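Local atomic coordinates of putative SAM-dependent O-methyltranferase (Podospora anserina, PDB entry 4YMH), a protein that binds S-adenosylhomocysteine and probably transfers methyl groups from S-adenosylmethionine to oxygen atoms of its substrates, as in cation-dependent O-methyltransferases. Residues Ile169-Val174 and Thr229-Lys234; Thr156-Gly161 and Met212-Ile217; Ala145-Tyr150 and Gln202-Phe207. All coordinates share one frame; numbering follows the deposited sequence.

Contact 1. Residues Ile169-Val174 and Thr229-Lys234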
loop_
_atom_site.group_PDB
_atom_site.type_symbol
_atom_site.label_atom_id
_atom_site.label_comp_id
_atom_site.label_asym_id
_atom_site.label_seq_id
_atom_site.Cartn_x
_atom_site.Cartn_y
_atom_site.Cartn_z
ATOM N N ILE A 169 8.542 6.914 -5.673
ATOM C CA ILE A 169 8.133 8.130 -4.991
ATOM C C ILE A 169 6.816 7.865 -4.290
ATOM O O ILE A 169 5.889 7.346 -4.891
ATOM C CB ILE A 169 7.938 9.309 -5.947
ATOM C CG1 ILE A 169 9.131 9.456 -6.883
ATOM C CG2 ILE A 169 7.687 10.605 -5.130
ATOM C CD1 ILE A 169 8.923 10.519 -7.951
ATOM N N LEU A 170 6.745 8.226 -3.016
ATOM C CA LEU A 170 5.527 8.124 -2.226
ATOM C C LEU A 170 5.086 9.516 -1.846
ATOM O O LEU A 170 5.810 10.223 -1.160
ATOM C CB LEU A 170 5.765 7.290 -0.970
ATOM C CG LEU A 170 6.279 5.873 -1.245
ATOM C CD1 LEU A 170 6.730 5.197 0.033
ATOM C CD2 LEU A 170 5.192 5.051 -1.950
ATOM N N CYS A 171 3.901 9.903 -2.291
ATOM C CA CYS A 171 3.362 11.233 -1.988
ATOM C C CYS A 171 2.215 11.114 -0.992
ATOM O O CYS A 171 1.237 10.407 -1.246
ATOM C CB CYS A 171 2.892 11.926 -3.265
ATOM S SG CYS A 171 4.127 11.967 -4.599
ATOM N N ASP A 172 2.334 11.829 0.127
ATOM C CA ASP A 172 1.408 11.701 1.252
ATOM C C ASP A 172 0.294 12.763 1.243
ATOM O O ASP A 172 0.460 13.844 0.674
ATOM C CB ASP A 172 2.205 11.778 2.555
ATOM C CG ASP A 172 1.518 11.092 3.701
ATOM O OD1 ASP A 172 0.751 10.143 3.446
ATOM O OD2 ASP A 172 1.749 11.495 4.860
ATOM N N ASN A 173 -0.830 12.450 1.890
ATOM C CA ASN A 173 -1.967 13.371 2.000
ATOM C C ASN A 173 -2.587 13.807 0.686
ATOM O O ASN A 173 -3.171 14.890 0.612
ATOM C CB ASN A 173 -1.553 14.641 2.759
ATOM C CG ASN A 173 -1.134 14.354 4.173
ATOM O OD1 ASN A 173 0.034 14.523 4.538
ATOM N ND2 ASN A 173 -2.085 13.918 4.988
ATOM N N VAL A 174 -2.494 12.980 -0.349
ATOM C CA VAL A 174 -2.973 13.411 -1.661
ATOM C C VAL A 174 -4.501 13.607 -1.702
ATOM O O VAL A 174 -5.017 14.363 -2.535
ATOM C CB VAL A 174 -2.470 12.408 -2.743
ATOM C CG1 VAL A 174 -2.945 12.782 -4.143
ATOM C CG2 VAL A 174 -0.951 12.418 -2.727
ATOM N N THR A 229 0.075 8.596 -3.251
ATOM C CA THR A 229 0.404 8.369 -4.645
ATOM C C THR A 229 1.766 7.689 -4.768
ATOM O O THR A 229 2.769 8.200 -4.287
ATOM C CB THR A 229 0.397 9.673 -5.459
ATOM O OG1 THR A 229 -0.890 10.309 -5.327
ATOM C CG2 THR A 229 0.647 9.357 -6.912
ATOM N N GLN A 230 1.782 6.517 -5.401
ATOM C CA GLN A 230 3.019 5.795 -5.717
ATOM C C GLN A 230 3.422 6.118 -7.144
ATOM O O GLN A 230 2.604 6.020 -8.067
ATOM C CB GLN A 230 2.832 4.271 -5.569
ATOM C CG GLN A 230 2.390 3.852 -4.173
ATOM C CD GLN A 230 2.264 2.350 -4.007
ATOM O OE1 GLN A 230 2.394 1.586 -4.963
ATOM N NE2 GLN A 230 2.027 1.921 -2.780
ATOM N N ILE A 231 4.680 6.482 -7.337
ATOM C CA ILE A 231 5.169 6.830 -8.668
ATOM C C ILE A 231 6.425 6.022 -8.965
ATOM O O ILE A 231 7.330 5.962 -8.131
ATOM C CB ILE A 231 5.482 8.335 -8.789
ATOM C CG1 ILE A 231 4.257 9.184 -8.417
ATOM C CG2 ILE A 231 5.966 8.661 -10.196
ATOM C CD1 ILE A 231 4.550 10.697 -8.352
ATOM N N ARG A 232 6.483 5.399 -10.140
ATOM C CA ARG A 232 7.719 4.722 -10.549
ATOM C C ARG A 232 8.030 5.082 -11.988
ATOM O O ARG A 232 7.156 5.537 -12.713
ATOM C CB ARG A 232 7.602 3.194 -10.397
ATOM C CG ARG A 232 6.582 2.553 -11.328
ATOM C CD ARG A 232 6.493 1.018 -11.186
ATOM N NE ARG A 232 7.693 0.340 -11.687
ATOM C CZ ARG A 232 7.840 -0.128 -12.928
ATOM N NH1 ARG A 232 6.858 -0.011 -13.823
ATOM N NH2 ARG A 232 8.975 -0.716 -13.280
ATOM N N TRP A 233 9.268 4.888 -12.418
ATOM C CA TRP A 233 9.548 4.964 -13.845
ATOM C C TRP A 233 8.800 3.839 -14.551
ATOM O O TRP A 233 8.779 2.705 -14.052
ATOM C CB TRP A 233 11.044 4.819 -14.139
ATOM C CG TRP A 233 11.950 5.867 -13.566
ATOM C CD1 TRP A 233 12.811 5.718 -12.515
ATOM C CD2 TRP A 233 12.127 7.208 -14.041
ATOM N NE1 TRP A 233 13.502 6.883 -12.301
ATOM C CE2 TRP A 233 13.100 7.816 -13.219
ATOM C CE3 TRP A 233 11.552 7.957 -15.076
ATOM C CZ2 TRP A 233 13.516 9.136 -13.401
ATOM C CZ3 TRP A 233 11.968 9.279 -15.254
ATOM C CH2 TRP A 233 12.939 9.847 -14.423
ATOM N N LYS A 234 8.209 4.134 -15.713
ATOM C CA LYS A 234 7.767 3.068 -16.619
ATOM C C LYS A 234 8.946 2.169 -16.948
ATOM O O LYS A 234 10.078 2.651 -17.015
ATOM C CB LYS A 234 7.199 3.624 -17.922
ATOM C CG LYS A 234 5.858 4.298 -17.814
ATOM C CD LYS A 234 5.240 4.411 -19.220
ATOM C CE LYS A 234 4.073 5.402 -19.244
ATOM N NZ LYS A 234 3.032 5.068 -18.239
#

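Contact 2. Residues Thr156-Gly161 and Met212-Ile217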
loop_
_atom_site.group_PDB
_atom_site.type_symbol
_atom_site.label_atom_id
_atom_site.label_comp_id
_atom_site.label_asym_id
_atom_site.label_seq_id
_atom_site.Cartn_x
_atom_site.Cartn_y
_atom_site.Cartn_z
ATOM N N THR A 156 10.867 18.150 -10.958
ATOM C CA THR A 156 12.299 18.319 -10.759
ATOM C C THR A 156 12.909 16.938 -10.629
ATOM O O THR A 156 13.901 16.608 -11.301
ATOM C CB THR A 156 12.610 19.179 -9.513
ATOM O OG1 THR A 156 12.228 20.539 -9.767
ATOM C CG2 THR A 156 14.103 19.152 -9.176
ATOM N N ILE A 157 12.239 16.103 -9.840
ATOM C CA ILE A 157 12.773 14.784 -9.522
ATOM C C ILE A 157 12.935 13.988 -10.803
ATOM O O ILE A 157 13.976 13.375 -11.041
ATOM C CB ILE A 157 11.866 14.052 -8.522
ATOM C CG1 ILE A 157 12.062 14.653 -7.131
ATOM C CG2 ILE A 157 12.161 12.574 -8.507
ATOM C CD1 ILE A 157 10.978 14.300 -6.146
ATOM N N LEU A 158 11.949 14.067 -11.685
ATOM C CA LEU A 158 12.072 13.269 -12.887
ATOM C C LEU A 158 13.037 13.934 -13.855
ATOM O O LEU A 158 13.834 13.246 -14.499
ATOM C CB LEU A 158 10.722 13.057 -13.539
ATOM C CG LEU A 158 9.759 12.320 -12.614
ATOM C CD1 LEU A 158 8.366 12.364 -13.223
ATOM C CD2 LEU A 158 10.212 10.877 -12.393
ATOM N N ASP A 159 12.998 15.266 -13.932
ATOM C CA ASP A 159 13.788 15.953 -14.956
ATOM C C ASP A 159 15.275 15.754 -14.702
ATOM O O ASP A 159 16.060 15.603 -15.642
ATOM C CB ASP A 159 13.474 17.452 -15.007
ATOM C CG ASP A 159 12.127 17.761 -15.655
ATOM O OD1 ASP A 159 11.480 16.848 -16.219
ATOM O OD2 ASP A 159 11.728 18.945 -15.618
ATOM N N GLN A 160 15.656 15.750 -13.424
ATOM C CA GLN A 160 17.070 15.661 -13.048
ATOM C C GLN A 160 17.519 14.242 -12.708
ATOM O O GLN A 160 18.659 14.032 -12.308
ATOM C CB GLN A 160 17.366 16.579 -11.860
ATOM C CG GLN A 160 16.971 18.012 -12.119
ATOM C CD GLN A 160 17.474 18.984 -11.067
ATOM O OE1 GLN A 160 17.070 20.150 -11.017
ATOM N NE2 GLN A 160 18.362 18.497 -10.211
ATOM N N GLY A 161 16.627 13.274 -12.870
ATOM C CA GLY A 161 16.963 11.893 -12.585
ATOM C C GLY A 161 17.360 11.649 -11.140
ATOM O O GLY A 161 18.330 10.938 -10.876
ATOM N N MET A 212 -0.869 11.819 -14.783
ATOM C CA MET A 212 -1.380 10.907 -15.804
ATOM C C MET A 212 -0.933 11.300 -17.208
ATOM O O MET A 212 -0.984 10.476 -18.126
ATOM C CB MET A 212 -2.903 10.824 -15.739
ATOM C CG MET A 212 -3.412 10.168 -14.463
ATOM S SD MET A 212 -2.659 8.550 -14.119
ATOM C CE MET A 212 -3.350 7.582 -15.434
ATOM N N GLU A 213 -0.464 12.536 -17.374
ATOM C CA GLU A 213 -0.041 13.002 -18.690
ATOM C C GLU A 213 1.461 12.818 -18.919
ATOM O O GLU A 213 1.962 13.100 -20.010
ATOM C CB GLU A 213 -0.401 14.486 -18.878
ATOM C CG GLU A 213 -1.881 14.783 -18.735
ATOM C CD GLU A 213 -2.723 13.992 -19.722
ATOM O OE1 GLU A 213 -2.360 13.944 -20.918
ATOM O OE2 GLU A 213 -3.745 13.409 -19.295
ATOM N N ASP A 214 2.178 12.366 -17.893
ATOM C CA ASP A 214 3.641 12.267 -17.982
ATOM C C ASP A 214 4.040 10.886 -18.485
ATOM O O ASP A 214 3.812 9.892 -17.807
ATOM C CB ASP A 214 4.285 12.556 -16.624
ATOM C CG ASP A 214 5.792 12.815 -16.726
ATOM O OD1 ASP A 214 6.494 12.122 -17.496
ATOM O OD2 ASP A 214 6.280 13.717 -16.023
ATOM N N PRO A 215 4.633 10.825 -19.685
ATOM C CA PRO A 215 4.890 9.522 -20.303
ATOM C C PRO A 215 6.043 8.762 -19.648
ATOM O O PRO A 215 6.311 7.633 -20.045
ATOM C CB PRO A 215 5.233 9.877 -21.752
ATOM C CG PRO A 215 5.782 11.265 -21.684
ATOM C CD PRO A 215 5.053 11.947 -20.543
ATOM N N ARG A 216 6.711 9.362 -18.673
ATOM C CA ARG A 216 7.878 8.717 -18.069
ATOM C C ARG A 216 7.519 7.769 -16.922
ATOM O O ARG A 216 8.337 6.934 -16.512
ATOM C CB ARG A 216 8.867 9.780 -17.571
ATOM C CG ARG A 216 9.484 10.618 -18.674
ATOM C CD ARG A 216 10.269 11.797 -18.087
ATOM N NE ARG A 216 9.399 12.694 -17.332
ATOM C CZ ARG A 216 9.783 13.862 -16.823
ATOM N NH1 ARG A 216 11.025 14.284 -16.984
ATOM N NH2 ARG A 216 8.917 14.615 -16.160
ATOM N N ILE A 217 6.295 7.875 -16.416
ATOM C CA ILE A 217 5.971 7.250 -15.139
ATOM C C ILE A 217 4.717 6.390 -15.130
ATOM O O ILE A 217 3.780 6.629 -15.894
ATOM C CB ILE A 217 5.806 8.326 -14.035
ATOM C CG1 ILE A 217 4.808 9.408 -14.471
ATOM C CG2 ILE A 217 7.149 8.945 -13.691
ATOM C CD1 ILE A 217 4.517 10.472 -13.409
#

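Contact 3. Residues Ala145-Tyr150 and Gln202-Phe207. With SAH (S-adenosyl-L-homocysteine), chain E.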
loop_
_atom_site.group_PDB
_atom_site.type_symbol
_atom_site.label_atom_id
_atom_site.label_comp_id
_atom_site.label_asym_id
_atom_site.label_seq_id
_atom_site.Cartn_x
_atom_site.Cartn_y
_atom_site.Cartn_z
ATOM N N ALA A 145 5.431 17.757 1.819
ATOM C CA ALA A 145 5.577 19.190 2.131
ATOM C C ALA A 145 4.342 20.011 1.726
ATOM O O ALA A 145 3.208 19.551 1.888
ATOM C CB ALA A 145 6.823 19.746 1.458
ATOM N N ASN A 146 4.552 21.215 1.195
ATOM C CA ASN A 146 3.423 22.050 0.776
ATOM C C ASN A 146 2.689 21.385 -0.393
ATOM O O ASN A 146 3.304 21.017 -1.403
ATOM C CB ASN A 146 3.885 23.465 0.397
ATOM C CG ASN A 146 5.057 23.455 -0.556
ATOM O OD1 ASN A 146 6.035 22.734 -0.341
ATOM N ND2 ASN A 146 4.963 24.245 -1.627
ATOM N N LYS A 147 1.379 21.204 -0.239
ATOM C CA LYS A 147 0.618 20.423 -1.208
ATOM C C LYS A 147 0.605 21.098 -2.574
ATOM O O LYS A 147 0.511 20.414 -3.600
ATOM C CB LYS A 147 -0.810 20.180 -0.710
ATOM C CG LYS A 147 -0.901 19.650 0.728
ATOM C CD LYS A 147 -0.103 18.360 0.947
ATOM C CE LYS A 147 -0.081 18.016 2.436
ATOM N NZ LYS A 147 1.187 17.339 2.834
ATOM N N ASP A 148 0.728 22.427 -2.608
ATOM C CA ASP A 148 0.719 23.126 -3.893
ATOM C C ASP A 148 2.070 23.011 -4.613
ATOM O O ASP A 148 2.215 23.462 -5.749
ATOM C CB ASP A 148 0.305 24.612 -3.726
ATOM C CG ASP A 148 1.314 25.446 -2.926
ATOM O OD1 ASP A 148 2.157 24.886 -2.212
ATOM O OD2 ASP A 148 1.235 26.690 -2.973
ATOM N N GLY A 149 3.051 22.390 -3.961
ATOM C CA GLY A 149 4.368 22.191 -4.557
ATOM C C GLY A 149 4.668 20.805 -5.138
ATOM O O GLY A 149 5.682 20.619 -5.832
ATOM N N TYR A 150 3.785 19.837 -4.882
ATOM C CA TYR A 150 4.045 18.442 -5.259
ATOM C C TYR A 150 4.385 18.288 -6.741
ATOM O O TYR A 150 5.381 17.638 -7.100
ATOM C CB TYR A 150 2.838 17.549 -4.927
ATOM C CG TYR A 150 2.699 17.108 -3.480
ATOM C CD1 TYR A 150 3.189 17.881 -2.438
ATOM C CD2 TYR A 150 2.053 15.917 -3.162
ATOM C CE1 TYR A 150 3.036 17.480 -1.113
ATOM C CE2 TYR A 150 1.906 15.503 -1.847
ATOM C CZ TYR A 150 2.393 16.290 -0.830
ATOM O OH TYR A 150 2.232 15.878 0.470
ATOM N N GLN A 202 -7.673 21.332 -4.325
ATOM C CA GLN A 202 -7.639 21.838 -5.701
ATOM C C GLN A 202 -6.246 21.656 -6.310
ATOM O O GLN A 202 -6.101 21.202 -7.474
ATOM C CB GLN A 202 -8.065 23.312 -5.741
ATOM C CG GLN A 202 -9.503 23.486 -5.284
ATOM C CD GLN A 202 -9.834 24.917 -4.900
ATOM O OE1 GLN A 202 -9.039 25.836 -5.115
ATOM N NE2 GLN A 202 -11.013 25.111 -4.322
ATOM N N ALA A 203 -5.219 22.004 -5.525
ATOM C CA ALA A 203 -3.852 21.843 -6.022
ATOM C C ALA A 203 -3.514 20.357 -6.277
ATOM O O ALA A 203 -2.872 19.997 -7.271
ATOM C CB ALA A 203 -2.846 22.468 -5.042
ATOM N N LEU A 204 -3.965 19.497 -5.376
ATOM C CA LEU A 204 -3.639 18.077 -5.439
ATOM C C LEU A 204 -4.399 17.374 -6.554
ATOM O O LEU A 204 -3.919 16.382 -7.112
ATOM C CB LEU A 204 -3.922 17.417 -4.093
ATOM C CG LEU A 204 -2.844 17.775 -3.064
ATOM C CD1 LEU A 204 -3.299 17.463 -1.637
ATOM C CD2 LEU A 204 -1.543 17.044 -3.394
ATOM N N ASP A 205 -5.573 17.898 -6.892
ATOM C CA ASP A 205 -6.319 17.360 -8.021
ATOM C C ASP A 205 -5.570 17.701 -9.316
ATOM O O ASP A 205 -5.407 16.844 -10.206
ATOM C CB ASP A 205 -7.745 17.914 -8.045
ATOM C CG ASP A 205 -8.494 17.547 -9.311
ATOM O OD1 ASP A 205 -8.671 16.338 -9.601
ATOM O OD2 ASP A 205 -8.888 18.487 -10.037
ATOM N N LYS A 206 -5.103 18.945 -9.427
ATOM C CA LYS A 206 -4.295 19.290 -10.602
ATOM C C LYS A 206 -3.008 18.436 -10.692
ATOM O O LYS A 206 -2.623 17.980 -11.771
ATOM C CB LYS A 206 -3.938 20.777 -10.580
ATOM C CG LYS A 206 -5.131 21.695 -10.827
ATOM C CD LYS A 206 -4.680 23.138 -10.994
ATOM C CE LYS A 206 -5.849 24.047 -11.366
ATOM N NZ LYS A 206 -6.712 24.351 -10.193
ATOM N N PHE A 207 -2.361 18.243 -9.547
ATOM C CA PHE A 207 -1.171 17.394 -9.423
ATOM C C PHE A 207 -1.443 15.991 -9.978
ATOM O O PHE A 207 -0.735 15.492 -10.881
ATOM C CB PHE A 207 -0.744 17.326 -7.957
ATOM C CG PHE A 207 0.276 16.242 -7.645
ATOM C CD1 PHE A 207 1.557 16.301 -8.170
ATOM C CD2 PHE A 207 -0.049 15.187 -6.800
ATOM C CE1 PHE A 207 2.510 15.308 -7.866
ATOM C CE2 PHE A 207 0.889 14.192 -6.501
ATOM C CZ PHE A 207 2.170 14.265 -7.035
HETATM N N SAH E . 6.907 14.399 7.226
HETATM C CA SAH E . 6.464 14.818 8.526
HETATM C CB SAH E . 5.418 15.926 8.432
HETATM C CG SAH E . 5.632 17.001 7.371
HETATM S SD SAH E . 4.439 18.277 7.529
HETATM C C SAH E . 5.877 13.668 9.299
HETATM O O SAH E . 5.807 13.727 10.503
HETATM O OXT SAH E . 5.470 12.690 8.690
HETATM C "C5'" SAH E . 4.998 19.283 6.216
HETATM C "C4'" SAH E . 6.295 20.026 6.496
HETATM O "O4'" SAH E . 6.747 20.646 5.306
HETATM C "C3'" SAH E . 6.128 21.143 7.497
HETATM O "O3'" SAH E . 7.058 21.023 8.546
HETATM C "C2'" SAH E . 6.387 22.401 6.709
HETATM O "O2'" SAH E . 6.944 23.429 7.465
HETATM C "C1'" SAH E . 7.259 21.927 5.573
HETATM N N9 SAH E . 7.160 22.758 4.364
HETATM C C8 SAH E . 6.089 23.356 3.876
HETATM N N7 SAH E . 6.380 24.011 2.765
HETATM C C5 SAH E . 7.656 23.831 2.527
HETATM C C6 SAH E . 8.610 24.242 1.499
HETATM N N6 SAH E . 8.189 25.002 0.514
HETATM N N1 SAH E . 9.872 23.832 1.587
HETATM C C2 SAH E . 10.258 23.053 2.591
HETATM N N3 SAH E . 9.458 22.634 3.553
HETATM C C4 SAH E . 8.167 22.987 3.572
#

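Contact 1. Residues Ile169-Val174 and Thr229-Lys234
Ile169 and Ile231 face each other across two antiparallel strands, their side chains crossing obliquely with the CB atoms 3.9 Å apart. Both carry CG1 anti to the carbonyl carbon (chi1 -49° and -56°), and the two branches part company: CD1 of Ile169 drops over CB and CG2 of Ile231, whereas CD1 of Ile231 runs along the strand to reach Cys171 SG at 4.0 Å. Cys171 pairs with Thr229 on the same face, CB against CB, and helices 150-159 and 194-212 cover these residues. Beyond the strand end the Val174 side chain meets that of Thr229 at about a right angle, both methyls against the hydroxyl: Val174 CG2 is 3.3 Å and CG1 3.4 Å from Thr229 OG1. Leu170 and Gln230 point to the other face and lie side by side, Leu170 CD2 resting 3.8 Å from Gln230 CG; there Phe59 of the second subunit packs on Gln230.

The backbones supply the polar part. Ile169 N bonds to Ile231 O and Ile231 N to Ile169 O, each 2.9 Å, and Cys171 and Thr229 exchange two more; Leu170 and Gln230 form the non-hydrogen-bonded pair between them. Here, between strands 167-171 and 228-233, the Rossmann-like sheet turns from parallel to antiparallel. The four N-H groups and four carbonyls satisfy one another, so the strands need no side-chain hydrogen bonds between them, and Thr229 OG1, the polar side-chain atom in this join, is packed by methyls.

Contact 2. Residues Thr156-Gly161 and Met212-Ile217
Leu158 and Asp159, in the last turn of helix 150-159, receive the side chain of Arg216 from a type I beta turn, Asp214 to Ile217, that leads into the edge strand 217-222. The helix ends in a Schellman motif at Gly161, which has positive phi, and the opposing turn is reinforced by an Asx turn, so the C-terminal end of a helix is joined to the turn before strand 217-222, near the surface of the Rossmann-like domain.

Charge comes first: Asp159, Arg216 and Asp214 form a salt-bridge network. In the salt bridge to Asp159, Arg216 NH1 reaches Asp159 OD1 at 2.7 Å, nearly along the C-O axis of the acceptor and in the guanidinium plane, while NH2 adds a weak bond to the same oxygen. The carboxylate and guanidinium planes stand 46° apart, so this is a grip on one oxygen and not a flat, two-pronged pairing. Asp214 supplies the flat one: it is met side-on, NE going to OD1 and NH2 to OD2, each through a syn lone pair. A bend at chi3 (-62°) folds the arginine back for this, and the two bonds probably fix the rotation of its guanidinium. Two carboxylates around a single arginine would be expected to steady its positive charge.

Apolar packing comes second. Leu158 CB sits over the centre of one face of the guanidinium, 3.5 Å from Arg216 CZ, and Trp233 also touches both side chains. Farther along the leucine, CD1 and CD2 straddle Ile217 CG2, the two side chains crossing at about a right angle.

Asp214 OD1 does double duty: besides NE it accepts the backbone N of Arg216 at 3.0 Å, on its anti side and 19° out of the carboxylate plane.

Contact 3. Residues Ala145-Tyr150 and Gln202-Phe207
One face of Phe207 takes Tyr150 twice: the tyrosine CB over its centre and the tyrosine ring edge, through CD2, near Phe207 CE2. The rings form an edge-to-face pair, planes at 88° and centroids 5.5 Å apart; Tyr150 CB lies 3.7 Å from the Phe207 centroid and only 12° off the normal, a CH-pi contact. With CG anti to the backbone N (chi1 167°) the Phe207 ring reaches over to the start of helix 150-159.

One helical turn back, Leu204 spreads its two methyls: CD2 approaches Tyr150 CD2 at 3.8 Å, and CD1 packs on Lys147 CB. Ala203 CB fits against Asp148 CA.

The polar ends point away from this packing. Bends at chi2 and chi4 carry Lys147 NZ back to Ala145 O and Tyr150 OH; the same hydroxyl is hydrogen-bonded to Asp172 O. Asn146 ND2 binds Asp148 OD1 at 2.9 Å, and Asn146 OD1, hydrogen-bonded to Tyr153 OH, lies 3.2 Å from N6 of S-adenosylhomocysteine. The loop after strand 138-143 thus has one side on helix 194-212 and the other on the adenosyl part of the ligand, the strand-end placing of a cofactor site typical of class I methyltransferases.

Overall arrangement
Contacts 1 and 3 are buried, whereas contact 2 is only partly so and lies farther from the centre of the chain. Chemistry follows place: paired backbone bonds within the sheet in contact 1, a salt-bridge network near the surface in contact 2, aromatic and aliphatic packing on the back of a ligand-binding loop in contact 3. Shared elements tie them together. Helix 150-159 begins in contact 3 and ends in contact 2, and it also covers the isoleucine face of contact 1, as does helix 194-212. Lys234 N probably bonds to Arg216 O between contacts 1 and 2, while Asn173 O and Val174 O of contact 1 pack on Leu204 of contact 3. Contacts 2 and 3 do not touch.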